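Local coordinates for protein phosphotransferase system, HPr-related proteins (Thermoanaerobacter tengcongensis, PDB 3LFG) that probably serves as the general, non-sugar-specific phosphocarrier of the phosphoenolpyruvate-dependent sugar phosphotransferase system, which phosphorylates sugars as they are taken up, at residues 4-9 / 59-64; 33-38 / 48-53. All coordinates share one frame; numbering follows the deposited sequence.

In the fold
Both contacts build on the four-stranded antiparallel sheet of the HPr fold, with their centres about 11 Å apart. Contact 1 joins strand 2-7, at one edge of the sheet, to strand 60-66, and main-chain hydrogen bonds dominate it; it is partly buried, because one face of this strand pair meets helix 70-82 while the other is more open. Contact 2 is more fully buried: aliphatic packing of helix 47-53 on strand 32-37 makes up most of it, with a water bridge from K37 NZ to L53 O at one end. The two meet where strands 60-66 and 32-37 pair, through the backbones of K62 with E36 and S64 with W34, and V35 touches both V61 and L63.

Contact 1 of 2, residues 4-9 / 59-64; sequences VTIEIK and NVVKLS
V4 and L63 face each other across a hydrogen-bonded antiparallel pair, and their side chains meet at an oblique angle on the face of the sheet that also carries I6 and V61. The CG2 methyl of V4 lies 3.9 Å from L63 CB and nearly as close to its CD1. I6 keeps CG1 anti to its backbone N (chi1 -172°), which leaves the short CG2 branch to reach L63 CD1, at 4.1 Å. Further along, I8 CD1 comes to within 4.0 Å of V61 CG2. Helix 70-82 packs against the 4-9 side of this row, I74 and V78 on V4 and I81 on I6 and I8, while V35 of strand 32-37 touches V61 and L63. T5, E7, V60 and K62 occupy the other face, where the long chains of E7 and K62 run out extended. Between the faces, V4 and L63 exchange two backbone hydrogen bonds, as do I6 and V61; V61 N to I6 O is 2.9 Å. A last bond, I8 N to N59 O at 2.9 Å, carries the pairing past E7. The backbone bonds hold the strands together, and the packing that goes with this pairing gives the open-faced sandwich of HPr part of its hydrophobic interior.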
loop_
_atom_site.group_PDB
_atom_site.type_symbol
_atom_site.label_atom_id
_atom_site.label_comp_id
_atom_site.label_asym_id
_atom_site.label_seq_id
_atom_site.Cartn_x
_atom_site.Cartn_y
_atom_site.Cartn_z
ATOM N N VAL A 4 9.562 -0.067 3.423
ATOM C CA VAL A 4 9.748 -1.435 2.979
ATOM C C VAL A 4 9.452 -1.493 1.490
ATOM O O VAL A 4 8.659 -0.707 0.985
ATOM C CB VAL A 4 8.796 -2.424 3.689
ATOM C CG1 VAL A 4 9.034 -2.424 5.200
ATOM C CG2 VAL A 4 7.334 -2.135 3.344
ATOM N N THR A 5 10.095 -2.428 0.800
ATOM C CA THR A 5 9.839 -2.661 -0.617
ATOM C C THR A 5 9.169 -4.013 -0.720
ATOM O O THR A 5 9.585 -4.974 -0.059
ATOM C CB THR A 5 11.152 -2.668 -1.415
ATOM O OG1 THR A 5 11.764 -1.373 -1.330
ATOM C CG2 THR A 5 10.897 -2.996 -2.863
ATOM N N ILE A 6 8.117 -4.099 -1.529
ATOM C CA ILE A 6 7.313 -5.312 -1.542
ATOM C C ILE A 6 6.605 -5.482 -2.865
ATOM O O ILE A 6 6.160 -4.502 -3.471
ATOM C CB ILE A 6 6.287 -5.314 -0.369
ATOM C CG1 ILE A 6 5.578 -6.667 -0.272
ATOM C CG2 ILE A 6 5.300 -4.154 -0.503
ATOM C CD1 ILE A 6 4.749 -6.817 0.987
ATOM N N GLU A 7 6.537 -6.734 -3.313
ATOM C CA GLU A 7 5.827 -7.090 -4.536
ATOM C C GLU A 7 4.341 -7.254 -4.245
ATOM O O GLU A 7 3.953 -7.883 -3.253
ATOM C CB GLU A 7 6.397 -8.398 -5.101
ATOM C CG GLU A 7 5.790 -8.787 -6.429
ATOM C CD GLU A 7 6.377 -10.073 -7.001
ATOM O OE1 GLU A 7 7.448 -10.522 -6.538
ATOM O OE2 GLU A 7 5.745 -10.643 -7.910
ATOM N N ILE A 8 3.511 -6.658 -5.099
ATOM C CA ILE A 8 2.066 -6.845 -5.026
ATOM C C ILE A 8 1.708 -8.059 -5.867
ATOM O O ILE A 8 1.887 -8.047 -7.079
ATOM C CB ILE A 8 1.325 -5.577 -5.534
ATOM C CG1 ILE A 8 1.861 -4.327 -4.815
ATOM C CG2 ILE A 8 -0.160 -5.729 -5.353
ATOM C CD1 ILE A 8 1.752 -4.378 -3.303
ATOM N N LYS A 9 1.227 -9.122 -5.227
ATOM C CA LYS A 9 1.149 -10.419 -5.900
ATOM C C LYS A 9 -0.255 -10.901 -6.241
ATOM O O LYS A 9 -0.417 -11.956 -6.881
ATOM C CB LYS A 9 1.855 -11.490 -5.063
ATOM C CG LYS A 9 3.323 -11.233 -4.840
ATOM C CD LYS A 9 3.960 -12.410 -4.092
ATOM C CE LYS A 9 5.424 -12.151 -3.789
ATOM N NZ LYS A 9 6.097 -13.393 -3.277
ATOM N N ASN A 59 4.111 -6.058 -9.746
ATOM C CA ASN A 59 4.830 -4.809 -9.578
ATOM C C ASN A 59 5.395 -4.703 -8.170
ATOM O O ASN A 59 4.778 -5.150 -7.206
ATOM C CB ASN A 59 3.901 -3.625 -9.798
ATOM C CG ASN A 59 3.591 -3.383 -11.253
ATOM O OD1 ASN A 59 4.043 -4.103 -12.147
ATOM N ND2 ASN A 59 2.801 -2.361 -11.502
ATOM N N VAL A 60 6.575 -4.107 -8.063
ATOM C CA VAL A 60 7.214 -3.869 -6.781
ATOM C C VAL A 60 7.032 -2.404 -6.402
ATOM O O VAL A 60 7.290 -1.512 -7.210
ATOM C CB VAL A 60 8.715 -4.196 -6.865
ATOM C CG1 VAL A 60 9.431 -3.784 -5.589
ATOM C CG2 VAL A 60 8.908 -5.681 -7.132
ATOM N N VAL A 61 6.561 -2.150 -5.185
ATOM C CA VAL A 61 6.407 -0.782 -4.707
ATOM C C VAL A 61 7.172 -0.560 -3.421
ATOM O O VAL A 61 7.510 -1.504 -2.706
ATOM C CB VAL A 61 4.930 -0.393 -4.452
ATOM C CG1 VAL A 61 4.112 -0.490 -5.731
ATOM C CG2 VAL A 61 4.316 -1.258 -3.345
ATOM N N LYS A 62 7.434 0.708 -3.132
ATOM C CA LYS A 62 8.056 1.078 -1.877
ATOM C C LYS A 62 6.993 1.741 -1.015
ATOM O O LYS A 62 6.391 2.739 -1.421
ATOM C CB LYS A 62 9.241 2.023 -2.125
ATOM C CG LYS A 62 9.895 2.581 -0.852
ATOM C CD LYS A 62 11.037 3.523 -1.202
ATOM C CE LYS A 62 11.413 4.406 -0.020
ATOM N NZ LYS A 62 12.170 5.611 -0.459
ATOM N N LEU A 63 6.752 1.170 0.162
ATOM C CA LEU A 63 5.846 1.749 1.135
ATOM C C LEU A 63 6.666 2.491 2.160
ATOM O O LEU A 63 7.726 2.026 2.570
ATOM C CB LEU A 63 5.069 0.670 1.871
ATOM C CG LEU A 63 4.252 -0.309 1.044
ATOM C CD1 LEU A 63 3.625 -1.339 1.995
ATOM C CD2 LEU A 63 3.214 0.453 0.249
ATOM N N SER A 64 6.173 3.641 2.593
ATOM C CA SER A 64 6.865 4.346 3.658
ATOM C C SER A 64 5.843 5.036 4.544
ATOM O O SER A 64 4.776 5.432 4.076
ATOM C CB SER A 64 7.859 5.340 3.068
ATOM O OG SER A 64 7.205 6.327 2.303
#

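Contact 2 of 2, residues 33-38 / 48-53; sequences IWVEKD and MGIMSL
With chi1 at -173°, V35 sets CG1 anti to its backbone N and splits its two methyls between two residues of the helix. CG1 lies 3.6 Å from L53 CD2. The other methyl, V35 CG2, lies 3.7 Å from I50 CD1. L53 has an unusual first torsion, -143°, away from the staggered positions, and its isobutyl group projects onto the strand between V35 and K37. There L53 CG rests 3.9 Å from K37 CB, and CD2 nears V35 O as well as the valine methyl. The I50 side chain does not leave the helix straight at the strand, but its end comes nearer, and it crosses V35 at about a right angle. This is the short helix 47-53 of the HPr open-faced beta-sandwich, which lies over the face of strand 32-37 that carries V35 and K37, the two short axes nearly parallel (12°) and 9.4 Å apart. F22 of helix 16-26 touches both V35 and I50, while K40 and V42 of strand 40-43 touch L53, so the aliphatic cluster is enclosed by further parts of the fold. Toward the end of the strand the chemistry turns polar. The chain of K37 leaves the backbone extended and then bends at chi3, which brings CE to 3.2 Å from L53 O; a further bend at chi4 places NZ. This ammonium group is hydrogen-bonded to G54 O, just beyond the helical segment, and to a water 2.8 Å from NZ; that water donates to L53 O at 3.2 Å. On the helix itself, S52 OG turns back to donate to G49 O at 2.7 Å.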
loop_
_atom_site.group_PDB
_atom_site.type_symbol
_atom_site.label_atom_id
_atom_site.label_comp_id
_atom_site.label_asym_id
_atom_site.label_seq_id
_atom_site.Cartn_x
_atom_site.Cartn_y
_atom_site.Cartn_z
ATOM N N ILE A 33 1.429 8.159 5.101
ATOM C CA ILE A 33 1.855 6.935 4.425
ATOM C C ILE A 33 1.919 7.165 2.923
ATOM O O ILE A 33 1.014 7.769 2.343
ATOM C CB ILE A 33 0.892 5.781 4.728
ATOM C CG1 ILE A 33 0.683 5.659 6.240
ATOM C CG2 ILE A 33 1.437 4.449 4.208
ATOM C CD1 ILE A 33 -0.387 4.625 6.624
ATOM N N TRP A 34 2.984 6.674 2.293
ATOM C CA TRP A 34 3.178 6.847 0.860
ATOM C C TRP A 34 3.441 5.518 0.175
ATOM O O TRP A 34 3.975 4.582 0.777
ATOM C CB TRP A 34 4.364 7.767 0.556
ATOM C CG TRP A 34 4.253 9.165 1.088
ATOM C CD1 TRP A 34 3.742 10.260 0.438
ATOM C CD2 TRP A 34 4.705 9.630 2.364
ATOM N NE1 TRP A 34 3.835 11.370 1.246
ATOM C CE2 TRP A 34 4.418 11.009 2.434
ATOM C CE3 TRP A 34 5.304 9.008 3.463
ATOM C CZ2 TRP A 34 4.719 11.780 3.560
ATOM C CZ3 TRP A 34 5.604 9.777 4.584
ATOM C CH2 TRP A 34 5.311 11.148 4.620
ATOM N N VAL A 35 3.056 5.455 -1.095
ATOM C CA VAL A 35 3.412 4.348 -1.968
ATOM C C VAL A 35 4.159 4.936 -3.141
ATOM O O VAL A 35 3.743 5.956 -3.694
ATOM C CB VAL A 35 2.167 3.621 -2.528
ATOM C CG1 VAL A 35 2.582 2.376 -3.303
ATOM C CG2 VAL A 35 1.210 3.251 -1.415
ATOM N N GLU A 36 5.257 4.302 -3.526
ATOM C CA GLU A 36 6.065 4.800 -4.634
ATOM C C GLU A 36 6.340 3.708 -5.649
ATOM O O GLU A 36 6.616 2.565 -5.288
ATOM C CB GLU A 36 7.390 5.372 -4.115
ATOM C CG GLU A 36 8.271 5.956 -5.206
ATOM C CD GLU A 36 9.552 6.563 -4.666
ATOM O OE1 GLU A 36 9.574 6.969 -3.484
ATOM O OE2 GLU A 36 10.537 6.635 -5.432
ATOM N N LYS A 37 6.253 4.074 -6.922
ATOM C CA LYS A 37 6.632 3.204 -8.022
ATOM C C LYS A 37 7.132 4.077 -9.169
ATOM O O LYS A 37 6.515 5.094 -9.490
ATOM C CB LYS A 37 5.442 2.368 -8.500
ATOM C CG LYS A 37 5.854 1.188 -9.366
ATOM C CD LYS A 37 4.665 0.515 -10.022
ATOM C CE LYS A 37 3.998 1.463 -10.999
ATOM N NZ LYS A 37 3.441 0.745 -12.172
ATOM N N ASP A 38 8.247 3.672 -9.773
ATOM C CA ASP A 38 8.785 4.341 -10.957
ATOM C C ASP A 38 8.865 5.861 -10.824
ATOM O O ASP A 38 8.362 6.589 -11.682
ATOM C CB ASP A 38 7.961 3.984 -12.197
ATOM C CG ASP A 38 8.006 2.505 -12.525
ATOM O OD1 ASP A 38 9.021 1.846 -12.210
ATOM O OD2 ASP A 38 7.021 2.001 -13.099
ATOM N N MET A 48 -7.541 7.979 -5.420
ATOM C CA MET A 48 -7.079 8.570 -6.674
ATOM C C MET A 48 -5.566 8.428 -6.835
ATOM O O MET A 48 -5.075 8.136 -7.923
ATOM C CB MET A 48 -7.501 10.038 -6.776
ATOM C CG MET A 48 -8.972 10.183 -7.077
ATOM S SD MET A 48 -9.511 11.889 -7.309
ATOM C CE MET A 48 -8.706 12.292 -8.860
ATOM N N GLY A 49 -4.841 8.629 -5.739
ATOM C CA GLY A 49 -3.396 8.473 -5.755
ATOM C C GLY A 49 -3.003 7.056 -6.125
ATOM O O GLY A 49 -2.198 6.837 -7.031
ATOM N N ILE A 50 -3.580 6.090 -5.427
ATOM C CA ILE A 50 -3.274 4.686 -5.700
ATOM C C ILE A 50 -3.583 4.311 -7.149
ATOM O O ILE A 50 -2.785 3.636 -7.811
ATOM C CB ILE A 50 -4.048 3.766 -4.723
ATOM C CG1 ILE A 50 -3.522 3.925 -3.290
ATOM C CG2 ILE A 50 -3.979 2.320 -5.198
ATOM C CD1 ILE A 50 -2.063 3.633 -3.140
ATOM N N MET A 51 -4.729 4.749 -7.661
ATOM C CA MET A 51 -5.079 4.456 -9.048
ATOM C C MET A 51 -4.082 5.072 -10.017
ATOM O O MET A 51 -3.737 4.459 -11.029
ATOM C CB MET A 51 -6.479 4.981 -9.375
ATOM C CG MET A 51 -7.572 4.292 -8.603
ATOM S SD MET A 51 -7.778 2.614 -9.207
ATOM C CE MET A 51 -8.271 1.726 -7.744
ATOM N N SER A 52 -3.637 6.293 -9.718
ATOM C CA SER A 52 -2.727 6.992 -10.620
ATOM C C SER A 52 -1.392 6.252 -10.749
ATOM O O SER A 52 -0.700 6.377 -11.765
ATOM C CB SER A 52 -2.506 8.441 -10.180
ATOM O OG SER A 52 -1.599 8.510 -9.083
ATOM N N LEU A 53 -1.045 5.461 -9.734
ATOM C CA LEU A 53 0.210 4.716 -9.756
ATOM C C LEU A 53 0.180 3.505 -10.701
ATOM O O LEU A 53 1.230 3.062 -11.175
ATOM C CB LEU A 53 0.586 4.268 -8.340
ATOM C CG LEU A 53 2.069 4.287 -7.980
ATOM C CD1 LEU A 53 2.622 5.689 -8.134
ATOM C CD2 LEU A 53 2.254 3.806 -6.550
HETATM O O HOH W 1 2.047 2.172 -14.164
#